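Local coordinates for protein DNA-binding response regulator (Paenisporosarcina sp. TG-14, PDB 6JQS) that probably binds DNA through a LuxR-type helix-turn-helix domain and regulates transcription in a spore-forming bacterium, at residues 19-22 with 23-26. Residues are numbered along the deposited sequence; the frame is centred on the assembly and turned at random.
Sequences IFQL and LVRD
With its CG anti to the backbone N (chi1 -167°), Gln21 places that carbon over one face of the Arg25 guanidinium, whose own chain runs extended from CG to NE as it reaches back along the helix. Gln21 CG stands 3.3 Å from Arg25 NH2, offset toward the rim of that face, and the bend at chi2 turns the amide until its plane lies only 14° from that of the guanidinium. The pair exemplifies the i to i+4 spacing that brings side chains together on one side of a helix. Gln21 NE2 donates to the carbonyl of Ser73, and Arg25 NH2 hydrogen-bonds to Asp75 O, at the C-terminus. On another side of the helix, Phe20 and Leu23 point the same way, and Leu23 CD1 sits over the phenylalanine ring, 4.3 Å from its centroid, in a CH-pi contact. Helix 14-24 is the first of the four helices of this LuxR-type helix-turn-helix domain, and here Phe20 packs on helix 59-68 while Ile19 and Leu23 meet Ile32 and Ile47. Straight i to i+4 bonds carry the backbone up to Val24 N, which lies 3.0 Å from Phe20 O. Beyond it the pattern fades: Arg25 N makes two weak bonds, to Gln21 O and to Leu22 O. Asp26, at positive phi (69°), is the C-prime residue of a Schellman motif, its N bonded to Leu23 O at 2.9 Å while Tyr27 N turns back to Leu22 O.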
loop_
_atom_site.group_PDB
_atom_site.type_symbol
_atom_site.label_atom_id
_atom_site.label_comp_id
_atom_site.label_asym_id
_atom_site.label_seq_id
_atom_site.Cartn_x
_atom_site.Cartn_y
_atom_site.Cartn_z
ATOM N N ILE A 19 -1.992 -2.784 3.277
ATOM C CA ILE A 19 -1.071 -3.253 2.209
ATOM C C ILE A 19 0.233 -2.423 2.194
ATOM O O ILE A 19 1.341 -3.026 2.060
ATOM C CB ILE A 19 -1.763 -3.265 0.841
ATOM C CG1 ILE A 19 -2.827 -4.361 0.774
ATOM C CG2 ILE A 19 -0.701 -3.392 -0.250
ATOM C CD1 ILE A 19 -3.834 -4.177 -0.381
ATOM N N PHE A 20 0.138 -1.103 2.189
ATOM C CA PHE A 20 1.318 -0.214 2.112
ATOM C C PHE A 20 2.128 -0.317 3.420
ATOM O O PHE A 20 3.361 -0.191 3.315
ATOM C CB PHE A 20 0.928 1.219 1.771
ATOM C CG PHE A 20 0.680 1.432 0.302
ATOM C CD1 PHE A 20 1.734 1.723 -0.532
ATOM C CD2 PHE A 20 -0.547 1.153 -0.275
ATOM C CE1 PHE A 20 1.574 1.784 -1.909
ATOM C CE2 PHE A 20 -0.714 1.254 -1.660
ATOM C CZ PHE A 20 0.348 1.563 -2.461
ATOM N N GLN A 21 1.501 -0.464 4.592
ATOM C CA GLN A 21 2.287 -0.679 5.857
ATOM C C GLN A 21 3.130 -1.953 5.738
ATOM O O GLN A 21 4.253 -1.972 6.222
ATOM C CB GLN A 21 1.376 -0.719 7.091
ATOM C CG GLN A 21 2.170 -0.622 8.390
ATOM C CD GLN A 21 2.968 0.669 8.492
ATOM O OE1 GLN A 21 2.438 1.739 8.749
ATOM N NE2 GLN A 21 4.233 0.605 8.139
ATOM N N LEU A 22 2.653 -2.997 5.060
ATOM C CA LEU A 22 3.458 -4.213 4.838
ATOM C C LEU A 22 4.532 -4.019 3.780
ATOM O O LEU A 22 5.593 -4.660 3.948
ATOM C CB LEU A 22 2.554 -5.428 4.525
ATOM C CG LEU A 22 1.525 -5.769 5.609
ATOM C CD1 LEU A 22 0.783 -7.062 5.272
ATOM C CD2 LEU A 22 2.165 -5.910 6.984
ATOM N N LEU A 23 4.303 -3.261 2.692
ATOM C CA LEU A 23 5.398 -2.917 1.767
ATOM C C LEU A 23 6.492 -2.175 2.552
ATOM O O LEU A 23 7.646 -2.443 2.394
ATOM C CB LEU A 23 4.854 -2.048 0.635
ATOM C CG LEU A 23 3.972 -2.786 -0.371
ATOM C CD1 LEU A 23 3.296 -1.774 -1.288
ATOM C CD2 LEU A 23 4.787 -3.787 -1.160
ATOM N N VAL A 24 6.136 -1.232 3.406
ATOM C CA VAL A 24 7.221 -0.573 4.204
ATOM C C VAL A 24 8.089 -1.656 4.861
ATOM O O VAL A 24 9.358 -1.486 4.937
ATOM C CB VAL A 24 6.569 0.378 5.217
ATOM C CG1 VAL A 24 7.555 0.776 6.285
ATOM C CG2 VAL A 24 6.009 1.574 4.495
ATOM N N ARG A 25 7.477 -2.755 5.335
ATOM C CA ARG A 25 8.176 -3.835 6.076
ATOM C C ARG A 25 8.789 -4.866 5.124
ATOM O O ARG A 25 9.171 -5.920 5.597
ATOM C CB ARG A 25 7.210 -4.509 7.049
ATOM C CG ARG A 25 6.760 -3.577 8.152
ATOM C CD ARG A 25 5.895 -4.226 9.176
ATOM N NE ARG A 25 5.319 -3.113 9.913
ATOM C CZ ARG A 25 4.079 -3.049 10.365
ATOM N NH1 ARG A 25 3.240 -4.048 10.178
ATOM N NH2 ARG A 25 3.675 -1.950 10.987
ATOM N N ASP A 26 8.924 -4.553 3.851
ATOM C CA ASP A 26 9.673 -5.344 2.843
ATOM C C ASP A 26 8.950 -6.669 2.553
ATOM O O ASP A 26 9.630 -7.587 2.083
ATOM C CB ASP A 26 11.159 -5.509 3.207
ATOM C CG ASP A 26 12.077 -5.881 2.040
ATOM O OD1 ASP A 26 11.749 -5.550 0.848
ATOM O OD2 ASP A 26 13.108 -6.537 2.307
#